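Local coordinates for protein putative dehydrogenase (Amycolatopsis orientalis, PDB 5A9T) that acts as an NADPH-dependent imine reductase, reducing imines to amines with stereoselectivity, at residues I121-P124 with P125-G129; A141-F144 with E145-E149; S180-N183 with G184-A188. One frame throughout, in Å; residues are numbered along the deposited sequence.

Contact 1: residues I121-P124 with P125-G129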
# COMPACT_ATOMS: atom_id res chain seq x y z
N ILE A 121 5.48 9.00 17.52
CA ILE A 121 6.59 8.08 17.29
C ILE A 121 6.16 7.02 16.27
O ILE A 121 5.18 6.35 16.48
CB ILE A 121 6.96 7.42 18.59
CG1 ILE A 121 7.34 8.50 19.63
CG2 ILE A 121 8.09 6.47 18.34
CD1 ILE A 121 7.48 7.94 21.05
N MET A 122 6.88 6.95 15.16
CA MET A 122 6.44 6.11 14.02
C MET A 122 7.08 4.77 13.97
O MET A 122 6.93 4.13 12.95
CB MET A 122 6.62 6.88 12.75
CG MET A 122 5.88 8.20 12.71
SD MET A 122 4.13 8.13 13.07
CE MET A 122 3.52 7.13 11.69
N VAL A 123 7.71 4.34 15.02
CA VAL A 123 8.43 3.05 15.05
C VAL A 123 8.22 2.44 16.39
O VAL A 123 7.81 3.07 17.38
CB VAL A 123 9.95 3.20 14.71
CG1 VAL A 123 10.09 3.73 13.34
CG2 VAL A 123 10.61 4.09 15.80
N PRO A 124 8.47 1.15 16.54
CA PRO A 124 8.38 0.57 17.87
C PRO A 124 9.55 0.95 18.77
O PRO A 124 10.62 1.42 18.29
CB PRO A 124 8.34 -1.00 17.60
CG PRO A 124 8.46 -1.08 16.12
CD PRO A 124 8.67 0.19 15.45
N PRO A 125 9.33 0.69 20.08
CA PRO A 125 10.38 1.05 21.04
C PRO A 125 11.80 0.59 20.70
O PRO A 125 12.75 1.35 20.85
CB PRO A 125 9.86 0.48 22.36
CG PRO A 125 8.40 0.42 22.24
CD PRO A 125 8.13 0.20 20.77
N ALA A 126 11.94 -0.63 20.14
CA ALA A 126 13.29 -1.15 19.84
C ALA A 126 13.96 -0.45 18.78
O ALA A 126 15.18 -0.55 18.64
CB ALA A 126 13.24 -2.64 19.46
N MET A 127 13.23 0.31 17.94
CA MET A 127 13.83 1.04 16.89
C MET A 127 14.22 2.54 17.21
O MET A 127 14.92 3.22 16.47
CB MET A 127 12.97 1.02 15.66
CG MET A 127 13.00 -0.36 15.02
SD MET A 127 12.15 -0.26 13.46
CE MET A 127 12.89 1.15 12.65
N VAL A 128 13.73 2.98 18.40
CA VAL A 128 14.04 4.33 18.82
C VAL A 128 15.54 4.51 18.91
O VAL A 128 16.26 3.61 19.43
CB VAL A 128 13.32 4.68 20.17
CG1 VAL A 128 13.89 6.02 20.70
CG2 VAL A 128 11.74 4.61 19.94
N GLY A 129 16.08 5.59 18.36
CA GLY A 129 17.50 5.89 18.32
C GLY A 129 18.31 5.25 17.22
O GLY A 129 19.52 5.48 17.17
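The backbone turns over P124, whose carbonyl O accepts the N-H of M127 at 2.9 Å with an N-H...O angle of 150°. This is a 3-10 turn with a proline pair at its start. It follows strand 115-121 of the Rossmann-type nucleotide-binding domain. V128 N makes a second, weak bond to the same oxygen at 3.5 Å. V128 N also bonds P125 O, which continues the turn.

P125, at position i+1 of the turn, has no N-H to give, and the turn asks none of it there. Across the peptide bond, P124 CB lies 3.4 Å from P125 CD, closer than usual contact. M127 points its CB toward the preceding residues. The side chains of M127 and V123 cross at about a right angle, with M127 CB 3.8 Å from V123 CB. Alongside P124, M127 SD passes 4.0 Å from the ring carbon CD of P124, the two side chains pointing the same way. The side chain of P124 is about 7 Å from a bound methyltetrahydroisoquinoline. V128 is buried and packs on M16, an NADP(+)-binding residue of helix 15-26; I121 and P125 touch M16 too. M127 bends at its last torsion (chi3 50°), which turns M127 CE in against V123, 3.9 Å from V123 CG1.

Contact 2: residues A141-F144 with E145-E149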
# COMPACT_ATOMS: atom_id res chain seq x y z
N ALA A 141 7.32 26.06 16.41
CA ALA A 141 8.45 26.07 15.56
C ALA A 141 9.76 26.45 16.30
O ALA A 141 10.82 25.94 16.00
CB ALA A 141 8.28 26.95 14.35
N GLU A 142 9.61 27.34 17.26
CA GLU A 142 10.79 27.76 18.07
C GLU A 142 11.31 26.67 18.92
O GLU A 142 12.52 26.44 19.01
CB GLU A 142 10.39 28.96 18.98
CG GLU A 142 10.05 30.26 18.25
CD GLU A 142 8.80 30.18 17.37
OE1 GLU A 142 7.73 29.58 17.77
OE2 GLU A 142 8.98 30.61 16.24
N VAL A 143 10.39 25.91 19.54
CA VAL A 143 10.79 24.77 20.33
C VAL A 143 11.48 23.70 19.49
O VAL A 143 12.45 23.12 19.82
CB VAL A 143 9.65 24.07 21.21
CG1 VAL A 143 10.04 22.75 21.79
CG2 VAL A 143 9.09 25.05 22.27
N PHE A 144 10.84 23.42 18.34
CA PHE A 144 11.44 22.52 17.45
C PHE A 144 12.89 22.93 17.04
O PHE A 144 13.77 22.11 17.07
CB PHE A 144 10.54 22.29 16.15
CG PHE A 144 11.06 21.27 15.20
CD1 PHE A 144 10.78 19.95 15.39
CD2 PHE A 144 11.79 21.64 14.10
CE1 PHE A 144 11.21 18.98 14.53
CE2 PHE A 144 12.34 20.69 13.28
CZ PHE A 144 12.03 19.35 13.48
N GLU A 145 13.02 24.20 16.64
CA GLU A 145 14.37 24.66 16.31
C GLU A 145 15.37 24.54 17.46
O GLU A 145 16.51 24.14 17.27
CB GLU A 145 14.35 26.10 15.76
CG GLU A 145 13.74 26.17 14.35
CD GLU A 145 14.46 25.22 13.33
OE1 GLU A 145 15.72 25.31 13.23
OE2 GLU A 145 13.81 24.35 12.68
N GLU A 146 14.93 24.86 18.67
CA GLU A 146 15.76 24.76 19.84
C GLU A 146 16.32 23.40 20.11
O GLU A 146 17.45 23.17 20.47
CB GLU A 146 15.00 25.35 21.07
CG GLU A 146 15.89 25.47 22.31
CD GLU A 146 15.15 26.09 23.46
OE1 GLU A 146 13.96 26.40 23.40
OE2 GLU A 146 15.79 26.24 24.55
N TYR A 147 15.44 22.36 19.92
CA TYR A 147 15.73 21.07 20.31
C TYR A 147 15.85 19.99 19.22
O TYR A 147 16.07 18.89 19.56
CB TYR A 147 14.72 20.60 21.42
CG TYR A 147 15.00 21.34 22.75
CD1 TYR A 147 16.14 21.07 23.47
CD2 TYR A 147 14.10 22.24 23.22
CE1 TYR A 147 16.41 21.77 24.65
CE2 TYR A 147 14.38 22.92 24.40
CZ TYR A 147 15.49 22.63 25.11
OH TYR A 147 15.74 23.33 26.29
N LYS A 148 15.77 20.40 17.97
CA LYS A 148 15.83 19.40 16.96
C LYS A 148 17.08 18.57 17.00
O LYS A 148 16.97 17.38 16.72
CB LYS A 148 15.58 19.98 15.59
CG LYS A 148 16.58 20.95 15.23
CD LYS A 148 16.08 21.77 14.06
CE LYS A 148 16.54 21.24 12.73
NZ LYS A 148 16.91 22.49 11.98
N GLU A 149 18.27 19.12 17.32
CA GLU A 149 19.43 18.28 17.39
C GLU A 149 19.40 17.24 18.46
O GLU A 149 19.78 16.08 18.28
CB GLU A 149 20.70 19.17 17.45
CG GLU A 149 21.97 18.49 17.80
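E145 N donates to A141 O at 2.9 Å, nearly straight at 167°. The E145 side chain bends at chi2 (-56°). This carries its carboxylate back to the F144 ring, where E145 OE2 sits at the edge, in the ring plane, 3.7 Å from F144 CD2. The two flat groups are turned 55° against each other. E146 N bonds E142 O at 2.9 Å. The carboxylate of E146 reaches outside the segments and pairs with R63. Y147 N bonds V143 O at 3.1 Å, and Y147 CD2 lies 4.3 Å from V143 CG1. K148 lays its CB over one face of F144 as a CH-pi contact, 4.2 Å from the ring centroid. K148 NZ forms a salt bridge with E145 OE1 at 3.3 Å, its hydrogen bond weak, joining two of the side chains that meet the ring. F144 also meets H159 and packs on L117 and P157. An alanine at F144 is likely to leave a gap against L117 and P157, with K148 CB and E145 OE2 deprived of the ring they touch. This stretch makes up most of helix 141-152, the helix of a beta-alpha-beta crossover between strands 134-139 and 156-161.

Contact 3: residues S180-N183 with G184-A188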
# COMPACT_ATOMS: atom_id res chain seq x y z
N SER A 180 -5.30 -0.88 5.74
CA SER A 180 -5.92 -1.25 4.43
C SER A 180 -4.88 -1.86 3.49
O SER A 180 -5.14 -2.84 2.77
CB SER A 180 -6.51 -0.00 3.81
OG SER A 180 -7.71 0.34 4.42
N SER A 181 -3.71 -1.24 3.41
CA SER A 181 -2.63 -1.77 2.56
C SER A 181 -2.19 -3.15 2.94
O SER A 181 -1.99 -4.06 2.08
CB SER A 181 -1.42 -0.81 2.65
OG SER A 181 -1.81 0.44 2.14
N MET A 182 -2.05 -3.44 4.23
CA MET A 182 -1.65 -4.72 4.70
C MET A 182 -2.73 -5.75 4.38
O MET A 182 -2.40 -6.83 3.96
CB MET A 182 -1.40 -4.75 6.22
CG MET A 182 -0.87 -6.01 6.75
SD MET A 182 0.79 -6.33 6.05
CE MET A 182 1.41 -4.91 6.33
N ASN A 183 -3.99 -5.38 4.56
CA ASN A 183 -5.07 -6.31 4.22
C ASN A 183 -5.02 -6.65 2.72
O ASN A 183 -5.32 -7.77 2.33
CB ASN A 183 -6.42 -5.75 4.68
CG ASN A 183 -6.57 -5.71 6.18
OD1 ASN A 183 -7.44 -4.91 6.65
ND2 ASN A 183 -5.77 -6.35 6.87
N GLY A 184 -4.83 -5.61 1.89
CA GLY A 184 -4.68 -5.84 0.47
C GLY A 184 -3.55 -6.77 0.15
O GLY A 184 -3.73 -7.71 -0.65
N PHE A 185 -2.39 -6.57 0.77
CA PHE A 185 -1.31 -7.52 0.56
C PHE A 185 -1.69 -8.94 0.96
O PHE A 185 -1.35 -9.89 0.26
CB PHE A 185 -0.02 -7.07 1.25
CG PHE A 185 1.01 -8.13 1.24
CD1 PHE A 185 1.82 -8.31 0.09
CD2 PHE A 185 1.17 -9.01 2.28
CE1 PHE A 185 2.70 -9.37 0.03
CE2 PHE A 185 2.08 -10.04 2.21
CZ PHE A 185 2.80 -10.28 1.09
N LEU A 186 -2.31 -9.08 2.13
CA LEU A 186 -2.63 -10.42 2.62
C LEU A 186 -3.68 -11.09 1.77
O LEU A 186 -3.60 -12.30 1.53
CB LEU A 186 -3.12 -10.32 4.10
CG LEU A 186 -2.01 -9.93 5.04
CD1 LEU A 186 -2.60 -9.64 6.42
CD2 LEU A 186 -0.85 -10.89 5.17
N HIS A 187 -4.64 -10.34 1.21
CA HIS A 187 -5.60 -10.92 0.30
C HIS A 187 -4.91 -11.43 -0.99
O HIS A 187 -5.17 -12.53 -1.49
CB HIS A 187 -6.75 -9.95 -0.05
CG HIS A 187 -7.80 -10.61 -0.83
ND1 HIS A 187 -7.99 -10.49 -2.18
CD2 HIS A 187 -8.70 -11.52 -0.38
CE1 HIS A 187 -8.98 -11.30 -2.54
NE2 HIS A 187 -9.39 -11.95 -1.47
N ALA A 188 -4.00 -10.58 -1.50
CA ALA A 188 -3.18 -10.94 -2.63
C ALA A 188 -2.35 -12.20 -2.38
O ALA A 188 -2.23 -13.09 -3.23
CB ALA A 188 -2.31 -9.80 -2.99
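M182 sends its CG away from its backbone N (chi1 -175°), while L186 swings its CG anti to the carbonyl carbon (chi1 -70°), back toward the preceding turn. Their chains cross at a slant, and M182 CG meets L186 CD1 at 4.0 Å. The leucine also lies close over the backbone: L186 CG is 3.3 Å from M182 O. M182 O accepts the N-H of L186, with L186 N at 2.9 Å, so one carbonyl meets both the amide and the side chain of L186. M182 bends again at chi2 and chi3, and its side chain is about 4 Å from a bound methyltetrahydroisoquinoline.

The segments are successive turns of the long helix 166-193, in the helical C-terminal domain of the reductive aminase-like type. Regular i to i+4 bonds run through them, such as G184 N to S180 O at 2.9 Å and 166°. All eight touching residues are buried, and the second subunit comes within reach of every residue of 180-188. I219 of the second subunit packs on M182 and F185. S180 OG bonds ND2 of N265 of the second subunit, while S181 OG turns back to M177 O in its own helix. H187 CB rests 3.5 Å from N183 O. The H187 imidazole is gripped at both nitrogens: ND1 bonds S176 OG of the second subunit and NE2 bonds D258 O, which fixes the ring's rotation.

How the contacts relate
The three contacts follow in series and do not touch. Contacts 1 and 2 belong to the nucleotide-binding domain, and contact 3 to the C-terminal helical domain. Contact 1 is a surface loop near the cofactor site, with two linked prolines and a short turn. Contact 2 is partly buried: V143 and F144 face the sheet, while the glutamates are exposed. Contact 3 is wholly buried, and its polar groups find partners both in its own chain and in the second subunit. Contacts 2 and 3 share regular helical bonding but lie on opposite sides of the chain's centre, with their own centres 38 Å apart. Contacts 1 and 3 each have a bound amine nearby; contact 2 lies away from the annotated sites.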